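Local coordinates for metallo-beta-lactamase (PDB 3L6N), which hydrolyses the beta-lactam ring of penicillins, cephalosporins and carbapenems as a zinc-dependent class B beta-lactamase, and so confers resistance to these antibiotics, at residues F5-P10 and M58-K63; S33-L36 and G41-L44; G157-S162 and P180-K185; T194-G199 and G207-T212. All coordinates share one frame; numbering follows the deposited sequence.

Contact 1: residues F5-P10 and M58-K63; sequences FVIEPP and MDTIKK. With SO4 (sulfate ion), chain D.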
loop_
_atom_site.group_PDB
_atom_site.type_symbol
_atom_site.label_atom_id
_atom_site.label_comp_id
_atom_site.label_asym_id
_atom_site.label_seq_id
_atom_site.Cartn_x
_atom_site.Cartn_y
_atom_site.Cartn_z
ATOM N N PHE A 5 5.089 7.523 13.597
ATOM C CA PHE A 5 5.029 7.394 12.141
ATOM C C PHE A 5 5.745 8.559 11.451
ATOM O O PHE A 5 5.895 9.644 12.017
ATOM C CB PHE A 5 3.593 7.188 11.621
ATOM C CG PHE A 5 2.598 8.176 12.147
ATOM C CD1 PHE A 5 2.412 9.398 11.514
ATOM C CD2 PHE A 5 1.831 7.877 13.273
ATOM C CE1 PHE A 5 1.485 10.316 12.006
ATOM C CE2 PHE A 5 0.893 8.794 13.762
ATOM C CZ PHE A 5 0.725 10.007 13.122
ATOM N N VAL A 6 6.220 8.298 10.235
ATOM C CA VAL A 6 7.070 9.221 9.502
ATOM C C VAL A 6 6.396 9.552 8.180
ATOM O O VAL A 6 6.124 8.658 7.379
ATOM C CB VAL A 6 8.467 8.590 9.243
ATOM C CG1 VAL A 6 9.343 9.486 8.365
ATOM C CG2 VAL A 6 9.173 8.304 10.571
ATOM N N ILE A 7 6.101 10.832 7.973
ATOM C CA ILE A 7 5.597 11.276 6.675
ATOM C C ILE A 7 6.784 11.872 5.946
ATOM O O ILE A 7 7.406 12.830 6.416
ATOM C CB ILE A 7 4.448 12.305 6.812
ATOM C CG1 ILE A 7 3.275 11.671 7.564
ATOM C CG2 ILE A 7 3.985 12.783 5.423
ATOM C CD1 ILE A 7 2.191 12.658 7.999
ATOM N N GLU A 8 7.112 11.278 4.804
ATOM C CA GLU A 8 8.278 11.688 4.028
ATOM C C GLU A 8 7.992 12.953 3.216
ATOM O O GLU A 8 6.832 13.273 2.942
ATOM C CB GLU A 8 8.700 10.554 3.091
ATOM C CG GLU A 8 9.031 9.247 3.796
ATOM C CD GLU A 8 10.392 9.236 4.476
ATOM O OE1 GLU A 8 11.012 10.315 4.642
ATOM O OE2 GLU A 8 10.822 8.126 4.872
ATOM N N PRO A 9 9.049 13.685 2.815
ATOM C CA PRO A 9 8.812 14.823 1.918
ATOM C C PRO A 9 8.102 14.342 0.651
ATOM O O PRO A 9 8.492 13.309 0.091
ATOM C CB PRO A 9 10.233 15.320 1.596
ATOM C CG PRO A 9 11.063 14.818 2.748
ATOM C CD PRO A 9 10.489 13.466 3.046
ATOM N N PRO A 10 7.042 15.057 0.226
ATOM C CA PRO A 10 6.206 14.530 -0.840
ATOM C C PRO A 10 6.834 14.603 -2.222
ATOM O O PRO A 10 7.789 15.380 -2.453
ATOM C CB PRO A 10 4.961 15.428 -0.789
ATOM C CG PRO A 10 5.439 16.711 -0.158
ATOM C CD PRO A 10 6.433 16.242 0.860
ATOM N N MET A 58 -5.115 10.401 10.934
ATOM C CA MET A 58 -6.139 11.309 10.426
ATOM C C MET A 58 -5.977 12.715 11.006
ATOM O O MET A 58 -6.053 13.701 10.272
ATOM C CB MET A 58 -7.547 10.764 10.679
ATOM C CG MET A 58 -7.856 9.490 9.904
ATOM S SD MET A 58 -9.601 9.422 9.442
ATOM C CE MET A 58 -10.349 9.572 11.064
ATOM N N ASP A 59 -5.719 12.797 12.311
ATOM C CA ASP A 59 -5.481 14.088 12.975
ATOM C C ASP A 59 -4.259 14.809 12.418
ATOM O O ASP A 59 -4.289 16.030 12.217
ATOM C CB ASP A 59 -5.307 13.903 14.491
ATOM C CG ASP A 59 -6.575 13.414 15.177
ATOM O OD1 ASP A 59 -7.660 13.446 14.566
ATOM O OD2 ASP A 59 -6.460 12.996 16.352
ATOM N N THR A 60 -3.190 14.050 12.171
ATOM C CA THR A 60 -1.950 14.603 11.634
ATOM C C THR A 60 -2.187 15.151 10.223
ATOM O O THR A 60 -1.752 16.248 9.893
ATOM C CB THR A 60 -0.837 13.541 11.672
ATOM O OG1 THR A 60 -0.543 13.248 13.046
ATOM C CG2 THR A 60 0.448 14.031 10.997
ATOM N N ILE A 61 -2.901 14.385 9.409
ATOM C CA ILE A 61 -3.227 14.807 8.051
ATOM C C ILE A 61 -4.108 16.067 8.045
ATOM O O ILE A 61 -3.880 16.980 7.246
ATOM C CB ILE A 61 -3.869 13.641 7.253
ATOM C CG1 ILE A 61 -2.821 12.555 6.978
ATOM C CG2 ILE A 61 -4.514 14.128 5.934
ATOM C CD1 ILE A 61 -3.408 11.230 6.440
ATOM N N LYS A 62 -5.090 16.131 8.948
ATOM C CA LYS A 62 -5.934 17.322 9.070
ATOM C C LYS A 62 -5.124 18.567 9.433
ATOM O O LYS A 62 -5.321 19.641 8.862
ATOM C CB LYS A 62 -7.063 17.086 10.093
ATOM C CG LYS A 62 -7.881 18.347 10.436
ATOM C CD LYS A 62 -8.601 18.934 9.229
ATOM C CE LYS A 62 -9.402 20.181 9.637
ATOM N NZ LYS A 62 -10.188 20.732 8.487
ATOM N N LYS A 63 -4.211 18.428 10.384
ATOM C CA LYS A 63 -3.374 19.561 10.796
ATOM C C LYS A 63 -2.422 20.004 9.674
ATOM O O LYS A 63 -2.206 21.207 9.468
ATOM C CB LYS A 63 -2.596 19.194 12.063
ATOM C CG LYS A 63 -1.762 20.313 12.668
ATOM C CD LYS A 63 -1.112 19.804 13.949
ATOM C CE LYS A 63 -0.035 20.742 14.453
ATOM N NZ LYS A 63 0.582 20.184 15.693
HETATM S S SO4 D . 1.288 16.408 14.298
HETATM O O1 SO4 D . 1.635 14.996 14.132
HETATM O O2 SO4 D . 2.242 17.234 13.559
HETATM O O3 SO4 D . -0.055 16.650 13.779
HETATM O O4 SO4 D . 1.326 16.760 15.716
#

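Contact 2: residues S33-L36 and G41-L44; sequences SMYL and GVVL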
loop_
_atom_site.group_PDB
_atom_site.type_symbol
_atom_site.label_atom_id
_atom_site.label_comp_id
_atom_site.label_asym_id
_atom_site.label_seq_id
_atom_site.Cartn_x
_atom_site.Cartn_y
_atom_site.Cartn_z
ATOM N N SER A 33 3.437 2.925 3.466
ATOM C CA SER A 33 2.131 3.163 2.856
ATOM C C SER A 33 2.208 4.505 2.144
ATOM O O SER A 33 3.264 5.150 2.129
ATOM C CB SER A 33 1.035 3.141 3.929
ATOM O OG SER A 33 0.896 1.817 4.452
ATOM N N MET A 34 1.110 4.920 1.517
ATOM C CA MET A 34 1.111 6.209 0.827
ATOM C C MET A 34 -0.176 6.955 1.108
ATOM O O MET A 34 -1.187 6.358 1.471
ATOM C CB MET A 34 1.276 6.012 -0.689
ATOM C CG MET A 34 2.542 5.275 -1.042
ATOM S SD MET A 34 2.969 5.362 -2.788
ATOM C CE MET A 34 3.718 6.996 -2.896
ATOM N N TYR A 35 -0.130 8.268 0.939
ATOM C CA TYR A 35 -1.370 9.017 0.807
ATOM C C TYR A 35 -1.283 10.099 -0.248
ATOM O O TYR A 35 -0.209 10.588 -0.556
ATOM C CB TYR A 35 -1.875 9.552 2.157
ATOM C CG TYR A 35 -1.147 10.720 2.806
ATOM C CD1 TYR A 35 -1.292 12.029 2.327
ATOM C CD2 TYR A 35 -0.377 10.523 3.964
ATOM C CE1 TYR A 35 -0.660 13.126 2.973
ATOM C CE2 TYR A 35 0.258 11.587 4.591
ATOM C CZ TYR A 35 0.114 12.876 4.110
ATOM O OH TYR A 35 0.731 13.916 4.760
ATOM N N LEU A 36 -2.428 10.452 -0.816
ATOM C CA LEU A 36 -2.460 11.416 -1.915
ATOM C C LEU A 36 -3.412 12.546 -1.565
ATOM O O LEU A 36 -4.585 12.313 -1.302
ATOM C CB LEU A 36 -2.906 10.715 -3.206
ATOM C CG LEU A 36 -3.021 11.544 -4.494
ATOM C CD1 LEU A 36 -1.700 12.148 -4.909
ATOM C CD2 LEU A 36 -3.588 10.645 -5.601
ATOM N N GLY A 41 -10.009 16.150 -0.618
ATOM C CA GLY A 41 -9.613 15.409 0.570
ATOM C C GLY A 41 -8.480 14.445 0.291
ATOM O O GLY A 41 -7.962 14.385 -0.816
ATOM N N VAL A 42 -8.097 13.687 1.311
ATOM C CA VAL A 42 -6.911 12.834 1.207
ATOM C C VAL A 42 -7.295 11.369 0.994
ATOM O O VAL A 42 -8.220 10.857 1.633
ATOM C CB VAL A 42 -6.025 13.011 2.458
ATOM C CG1 VAL A 42 -4.832 12.076 2.443
ATOM C CG2 VAL A 42 -5.558 14.459 2.552
ATOM N N VAL A 43 -6.576 10.710 0.091
ATOM C CA VAL A 43 -6.789 9.286 -0.182
ATOM C C VAL A 43 -5.643 8.504 0.463
ATOM O O VAL A 43 -4.484 8.789 0.174
ATOM C CB VAL A 43 -6.786 9.018 -1.700
ATOM C CG1 VAL A 43 -7.013 7.545 -1.975
ATOM C CG2 VAL A 43 -7.886 9.860 -2.388
ATOM N N LEU A 44 -5.967 7.542 1.334
ATOM C CA LEU A 44 -4.944 6.637 1.895
ATOM C C LEU A 44 -4.791 5.421 1.018
ATOM O O LEU A 44 -5.785 4.870 0.535
ATOM C CB LEU A 44 -5.327 6.131 3.290
ATOM C CG LEU A 44 -5.543 7.151 4.392
ATOM C CD1 LEU A 44 -5.750 6.391 5.695
ATOM C CD2 LEU A 44 -4.348 8.097 4.523
#

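Contact 3: residues G157-S162 and P180-K185; sequences GCLVKS and PKTINK. With ZN (zinc ion), chain C.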
loop_
_atom_site.group_PDB
_atom_site.type_symbol
_atom_site.label_atom_id
_atom_site.label_comp_id
_atom_site.label_asym_id
_atom_site.label_seq_id
_atom_site.Cartn_x
_atom_site.Cartn_y
_atom_site.Cartn_z
ATOM N N GLY A 157 3.791 -2.093 -2.989
ATOM C CA GLY A 157 3.303 -2.864 -1.858
ATOM C C GLY A 157 4.200 -4.051 -1.574
ATOM O O GLY A 157 5.375 -4.081 -1.956
ATOM N N CYS A 158 3.628 -5.064 -0.953
ATOM C CA CYS A 158 4.437 -6.134 -0.409
ATOM C C CYS A 158 4.833 -7.157 -1.484
ATOM O O CYS A 158 5.628 -8.063 -1.228
ATOM C CB CYS A 158 3.727 -6.729 0.808
ATOM S SG CYS A 158 3.107 -5.385 1.906
ATOM N N LEU A 159 4.310 -6.967 -2.696
ATOM C CA LEU A 159 4.774 -7.696 -3.884
ATOM C C LEU A 159 6.250 -7.367 -4.159
ATOM O O LEU A 159 7.004 -8.212 -4.654
ATOM C CB LEU A 159 3.907 -7.310 -5.085
ATOM C CG LEU A 159 4.268 -7.859 -6.474
ATOM C CD1 LEU A 159 4.111 -9.389 -6.506
ATOM C CD2 LEU A 159 3.394 -7.195 -7.520
ATOM N N VAL A 160 6.653 -6.143 -3.828
ATOM C CA VAL A 160 8.023 -5.693 -4.024
ATOM C C VAL A 160 8.774 -5.657 -2.702
ATOM O O VAL A 160 8.397 -4.946 -1.762
ATOM C CB VAL A 160 8.074 -4.302 -4.691
ATOM C CG1 VAL A 160 9.535 -3.853 -4.908
ATOM C CG2 VAL A 160 7.315 -4.315 -6.012
ATOM N N LYS A 161 9.842 -6.441 -2.631
ATOM C CA LYS A 161 10.752 -6.425 -1.491
ATOM C C LYS A 161 11.733 -5.261 -1.581
ATOM O O LYS A 161 12.129 -4.870 -2.677
ATOM C CB LYS A 161 11.549 -7.736 -1.427
ATOM C CG LYS A 161 10.687 -9.001 -1.364
ATOM C CD LYS A 161 9.787 -9.023 -0.134
ATOM C CE LYS A 161 10.580 -9.007 1.158
ATOM N NZ LYS A 161 9.714 -8.813 2.359
ATOM N N SER A 162 12.138 -4.746 -0.421
ATOM C CA SER A 162 13.130 -3.675 -0.323
ATOM C C SER A 162 14.517 -4.201 -0.647
ATOM O O SER A 162 14.851 -5.336 -0.296
ATOM C CB SER A 162 13.152 -3.119 1.104
ATOM O OG SER A 162 14.207 -2.191 1.307
ATOM N N PRO A 180 7.998 -14.391 -9.258
ATOM C CA PRO A 180 8.971 -13.768 -10.172
ATOM C C PRO A 180 8.365 -13.406 -11.527
ATOM O O PRO A 180 8.776 -12.417 -12.143
ATOM C CB PRO A 180 10.050 -14.851 -10.343
ATOM C CG PRO A 180 9.363 -16.124 -10.010
ATOM C CD PRO A 180 8.378 -15.780 -8.937
ATOM N N LYS A 181 7.388 -14.196 -11.982
ATOM C CA LYS A 181 6.676 -13.913 -13.221
ATOM C C LYS A 181 5.892 -12.618 -13.084
ATOM O O LYS A 181 5.899 -11.786 -13.981
ATOM C CB LYS A 181 5.756 -15.077 -13.607
ATOM C CG LYS A 181 6.499 -16.388 -13.822
ATOM C CD LYS A 181 5.571 -17.582 -13.719
ATOM C CE LYS A 181 6.242 -18.843 -14.231
ATOM N NZ LYS A 181 6.219 -18.890 -15.718
ATOM N N THR A 182 5.238 -12.440 -11.937
ATOM C CA THR A 182 4.513 -11.206 -11.662
ATOM C C THR A 182 5.472 -10.014 -11.605
ATOM O O THR A 182 5.175 -8.965 -12.161
ATOM C CB THR A 182 3.701 -11.323 -10.368
ATOM O OG1 THR A 182 2.770 -12.405 -10.510
ATOM C CG2 THR A 182 2.914 -10.034 -10.101
ATOM N N ILE A 183 6.613 -10.189 -10.940
ATOM C CA ILE A 183 7.638 -9.134 -10.862
ATOM C C ILE A 183 8.205 -8.770 -12.239
ATOM O O ILE A 183 8.429 -7.593 -12.535
ATOM C CB ILE A 183 8.780 -9.504 -9.867
ATOM C CG1 ILE A 183 8.289 -9.362 -8.423
ATOM C CG2 ILE A 183 10.042 -8.634 -10.093
ATOM C CD1 ILE A 183 8.058 -7.916 -7.977
ATOM N N ASN A 184 8.425 -9.773 -13.084
ATOM C CA ASN A 184 8.939 -9.497 -14.424
ATOM C C ASN A 184 7.916 -8.774 -15.297
ATOM O O ASN A 184 8.288 -7.934 -16.120
ATOM C CB ASN A 184 9.519 -10.756 -15.072
ATOM C CG ASN A 184 10.858 -11.153 -14.458
ATOM O OD1 ASN A 184 11.722 -10.303 -14.224
ATOM N ND2 ASN A 184 11.028 -12.435 -14.177
ATOM N N LYS A 185 6.631 -9.065 -15.081
ATOM C CA LYS A 185 5.545 -8.306 -15.709
ATOM C C LYS A 185 5.535 -6.851 -15.227
ATOM O O LYS A 185 5.324 -5.933 -16.020
ATOM C CB LYS A 185 4.182 -8.950 -15.445
ATOM C CG LYS A 185 3.901 -10.207 -16.261
ATOM C CD LYS A 185 2.480 -10.709 -16.036
ATOM C CE LYS A 185 2.219 -11.988 -16.826
ATOM N NZ LYS A 185 0.822 -12.477 -16.649
HETATM ZN ZN ZN C . 3.070 -6.168 3.965
HETATM O O HOH W 1 1.776 -7.746 4.377
#

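Contact 4: residues T194-G199 and G207-T212; sequences TLIIPG and GHVEHT. With SO4 (sulfate ion), chain E.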
loop_
_atom_site.group_PDB
_atom_site.type_symbol
_atom_site.label_atom_id
_atom_site.label_comp_id
_atom_site.label_asym_id
_atom_site.label_seq_id
_atom_site.Cartn_x
_atom_site.Cartn_y
_atom_site.Cartn_z
ATOM N N THR A 194 9.974 6.175 -11.889
ATOM C CA THR A 194 11.266 6.637 -11.405
ATOM C C THR A 194 11.413 6.343 -9.915
ATOM O O THR A 194 12.482 6.528 -9.332
ATOM C CB THR A 194 11.489 8.126 -11.702
ATOM O OG1 THR A 194 10.349 8.877 -11.278
ATOM C CG2 THR A 194 11.704 8.336 -13.211
ATOM N N LEU A 195 10.325 5.855 -9.316
ATOM C CA LEU A 195 10.321 5.474 -7.907
ATOM C C LEU A 195 9.334 4.333 -7.721
ATOM O O LEU A 195 8.196 4.423 -8.161
ATOM C CB LEU A 195 9.930 6.668 -7.039
ATOM C CG LEU A 195 9.863 6.483 -5.523
ATOM C CD1 LEU A 195 11.198 6.034 -4.938
ATOM C CD2 LEU A 195 9.397 7.789 -4.867
ATOM N N ILE A 196 9.798 3.246 -7.117
ATOM C CA ILE A 196 8.931 2.110 -6.786
ATOM C C ILE A 196 8.995 1.906 -5.280
ATOM O O ILE A 196 10.084 1.758 -4.714
ATOM C CB ILE A 196 9.318 0.832 -7.560
ATOM C CG1 ILE A 196 9.232 1.097 -9.073
ATOM C CG2 ILE A 196 8.402 -0.327 -7.155
ATOM C CD1 ILE A 196 9.657 -0.055 -9.945
ATOM N N ILE A 197 7.833 1.950 -4.623
ATOM C CA ILE A 197 7.792 1.838 -3.167
ATOM C C ILE A 197 7.567 0.384 -2.779
ATOM O O ILE A 197 6.532 -0.192 -3.138
ATOM C CB ILE A 197 6.652 2.707 -2.559
ATOM C CG1 ILE A 197 6.762 4.177 -3.001
ATOM C CG2 ILE A 197 6.599 2.577 -1.015
ATOM C CD1 ILE A 197 8.074 4.866 -2.631
ATOM N N PRO A 198 8.519 -0.206 -2.033
ATOM C CA PRO A 198 8.316 -1.540 -1.464
ATOM C C PRO A 198 7.452 -1.485 -0.205
ATOM O O PRO A 198 7.440 -0.472 0.503
ATOM C CB PRO A 198 9.737 -1.990 -1.115
ATOM C CG PRO A 198 10.455 -0.712 -0.753
ATOM C CD PRO A 198 9.805 0.382 -1.608
ATOM N N GLY A 199 6.735 -2.572 0.069
ATOM C CA GLY A 199 5.804 -2.600 1.201
ATOM C C GLY A 199 6.433 -2.443 2.573
ATOM O O GLY A 199 5.833 -1.846 3.465
ATOM N N GLY A 207 16.620 -0.266 -6.922
ATOM C CA GLY A 207 17.018 -1.668 -7.040
ATOM C C GLY A 207 16.123 -2.657 -6.307
ATOM O O GLY A 207 16.526 -3.792 -6.060
ATOM N N HIS A 208 14.915 -2.227 -5.946
ATOM C CA HIS A 208 13.984 -3.096 -5.209
ATOM C C HIS A 208 13.500 -4.285 -6.036
ATOM O O HIS A 208 13.463 -5.410 -5.543
ATOM C CB HIS A 208 12.761 -2.312 -4.728
ATOM C CG HIS A 208 13.087 -1.135 -3.869
ATOM N ND1 HIS A 208 13.879 -1.224 -2.745
ATOM C CD2 HIS A 208 12.698 0.158 -3.956
ATOM C CE1 HIS A 208 13.972 -0.031 -2.179
ATOM N NE2 HIS A 208 13.265 0.825 -2.896
ATOM N N VAL A 209 13.110 -4.018 -7.277
ATOM C CA VAL A 209 12.639 -5.058 -8.195
ATOM C C VAL A 209 13.713 -6.144 -8.407
ATOM O O VAL A 209 13.432 -7.339 -8.285
ATOM C CB VAL A 209 12.189 -4.446 -9.543
ATOM C CG1 VAL A 209 11.941 -5.522 -10.599
ATOM C CG2 VAL A 209 10.956 -3.587 -9.351
ATOM N N GLU A 210 14.943 -5.722 -8.699
ATOM C CA GLU A 210 16.023 -6.675 -8.941
ATOM C C GLU A 210 16.351 -7.470 -7.692
ATOM O O GLU A 210 16.648 -8.670 -7.768
ATOM C CB GLU A 210 17.278 -5.970 -9.474
ATOM C CG GLU A 210 17.196 -5.587 -10.946
ATOM C CD GLU A 210 16.847 -6.764 -11.853
ATOM O OE1 GLU A 210 17.479 -7.847 -11.738
ATOM O OE2 GLU A 210 15.931 -6.603 -12.684
ATOM N N HIS A 211 16.280 -6.820 -6.533
ATOM C CA HIS A 211 16.546 -7.511 -5.294
ATOM C C HIS A 211 15.445 -8.510 -4.930
ATOM O O HIS A 211 15.718 -9.533 -4.299
ATOM C CB HIS A 211 16.805 -6.554 -4.136
ATOM C CG HIS A 211 17.462 -7.220 -2.974
ATOM N ND1 HIS A 211 16.875 -7.318 -1.733
ATOM C CD2 HIS A 211 18.645 -7.872 -2.884
ATOM C CE1 HIS A 211 17.678 -7.980 -0.920
ATOM N NE2 HIS A 211 18.759 -8.324 -1.593
ATOM N N THR A 212 14.206 -8.193 -5.310
ATOM C CA THR A 212 13.084 -9.121 -5.125
ATOM C C THR A 212 13.340 -10.426 -5.879
ATOM O O THR A 212 13.186 -11.511 -5.314
ATOM C CB THR A 212 11.731 -8.493 -5.532
ATOM O OG1 THR A 212 11.525 -7.302 -4.768
ATOM C CG2 THR A 212 10.569 -9.455 -5.256
HETATM S S SO4 E . 13.160 -0.428 -8.067
HETATM O O1 SO4 E . 11.893 -1.033 -7.674
HETATM O O2 SO4 E . 12.951 0.518 -9.161
HETATM O O3 SO4 E . 13.711 0.281 -6.922
HETATM O O4 SO4 E . 14.054 -1.494 -8.502
#

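Contact 1: residues F5-P10 and M58-K63
Phe5 lays the far edge of its ring against the side chain of Thr60. Its CZ comes within 3.5 Å of Thr60 OG1, and CE1 lies 4.0 Å from Thr60 CG2. Thr60 CB sits close to the plane of the ring, so the threonine meets an edge and not a face. The ring gets there because Phe5 CG sits between the backbone N and the carbonyl carbon (chi1 50°). Two residues on, Ile7 touches the same threonine with its tip. Ile7 CD1 packs on Thr60 CG2 at 3.7 Å. Thr60 thus shows both branches to segment 5-10, its hydroxyl to Phe5 and its methyl to both Phe5 and Ile7.

A sulfate ion, probably from the crystallisation liquor, lies beside this threonine. Thr60 OG1 is 3.0 Å from O1 of the sulfate, but Ser56 O, one turn earlier in the helix, is a second acceptor for the same hydroxyl. Lys63 is extended beyond CG and runs along the ion, with its CD 3.3 Å from sulfate O3.

The contact joins the first strand of the seven-stranded sheet to helix 54-65, which packs on that sheet. Phe5 also touches Ser56 and Leu57 of the helix, while Ile7 reaches Arg64 and Tyr35. Only 124 Å² is buried between the two segments, at the surface of the protein. The chemistry implies a small packing contact with no hydrogen bond across it. The hydroxyl touches the Phe5 edge, and its one proton may go to Ser56 O or to the sulfate.

Contact 2: residues S33-L36 and G41-L44
Tyr35 and Val42 make the closest side-chain contact between these two antiparallel strands, with Tyr35 CD1 3.5 Å from Val42 CG1. The two side chains cross obliquely. Tyr35 has chi1 73°, with CG held over its own backbone between N and the carbonyl carbon. This turns the hydroxyl end away from segment 41-44. Val42 CG1 touches the near part of the ring, at CD1 and CG. Leu44 meets the carbon below it, with Tyr35 CB 3.7 Å from Leu44 CD2. For Leu44, chi1 of -60° places CG beside the backbone N and brings CD2 against the tyrosine. The hydroxyl of Tyr35 is hydrogen-bonded to His65, and its ring stacks with His16 of strand 15-24.

Leu36 and Val43 project from the other side of the sheet. They are a hydrogen-bonded pair, while Tyr35 and Leu44 form the non-hydrogen-bonded pair next to it. Leu36 N gives a 2.8 Å bond to Val43 O. Val43 N returns one of 2.9 Å to Leu36 O, almost straight at 174°. Their side chains meet loosely, with 4.5 Å between Leu36 CB and Val43 CB.

Ile61 of helix 54-65 covers the face that bears Tyr35, Val42 and Leu44. The arrangement is a beta hairpin of strands 27-38 and 41-45, in one of the two sheets of the alpha-beta/beta-alpha sandwich of the metallo-beta-lactamase fold.

Contact 3: residues G157-S162 and P180-K185
Residues 157-162 leave strand 153-157 through a type I beta turn from Gly157 to Val160, closed by Val160 N and Gly157 O at 3.1 Å. Residues 180-185 are a regular helical segment. The backbones stay apart, with 7.7 Å between the CA atoms of Val160 and Ile183, so side chains must bridge the gap.

Leu159 and Ile183 share this. Leu159 CG lies anti to the backbone N (chi1 175°), which carries the branched end out to the helix. There Leu159 CD1 meets Thr182 CG2 at 3.8 Å. From the helix, Ile183, next to Thr182, brings its CD1 to 3.5 Å from Leu159 O. The same methyl also packs on Val160 CG2 at 4.2 Å, the two side chains crossing at about a right angle. Thr182 OG1 has two acceptors for its one proton, Glu137 O and Gln178 O.

Next to Leu159 in the turn, Cys158 SG binds a zinc ion at 2.2 Å. Asp80, His200 and a water complete that site. Lys161 probably binds the beta-lactam.

Helix 179-189 thus packs behind the zinc-binding turn. Leu186 adds to the apolar patch, and Val209 and Leu213 of helix 208-217 touch Ile183.

Contact 4: residues T194-G199 and G207-T212
Pro198 lies over the ring face of His208 in a CH-pi contact, the unusual feature here. Pro198 CG stands 3.8 Å from the centroid of the His208 ring, only 7° off the ring normal. The pair joins strand 195-198, an outermost strand of the five-stranded sheet in the metallo-beta-lactamase sandwich, to the start of helix 208-217. The two short axes run 10.0 Å apart with an angle of 48° between them.

The same histidine ring meets the strand backbone too. Ile196 O lies near the ring plane at its edge, 3.2 Å from His208 CD2. Both ring nitrogens are hydrogen-bonded outside these segments, ND1 to Asn163 N and NE2 to Trp203 O. These two bonds fix the rotation of the ring, while the proline covers one face. Two residues before Pro198, Ile196 CD1 packs on Val209 CG2 at 3.8 Å. Ile183 and Leu186 of helix 179-189 also touch Val209.

Gly207 occupies the N-cap position, with a positive phi that favours glycine. A sulfate, probably from the crystallisation liquor, sits at this helix start. His208 N bonds to its O3 at 2.9 Å, and Val209 N bonds to O4 and, at greater length, to O1. Ile196 lies against the ion on the strand side. Backbone N-H groups and the helix dipole would be expected to favour an anion here.

Inside the first turn, His208 O accepts two bonds. Thr212 N and Thr212 OG1 approach it from opposite faces of its carbonyl plane, the hydroxyl at 2.8 Å.

Contacts 1 and 2 lie in the first half of the chain and contacts 3 and 4 in the second. Contact 2 falls between the two segments of contact 1 in sequence. Both reach the seven-stranded sheet, about 10 Å apart between centres, and helix 54-65 of contact 1 also covers contact 2. Contact 3 packs helix 179-189 on the loop after strand 153-157; contact 4 packs helix 208-217 on strand 195-198. Their centres are about 8 Å apart, and a probable hydrogen bond links Lys161 N and Thr212 OG1. Met34 of contact 2 touches Ile197 of contact 4. Contacts 3 and 4 lie on the zinc side, with Cys158 and Lys161 in contact 3; contact 1 is away from the annotated sites.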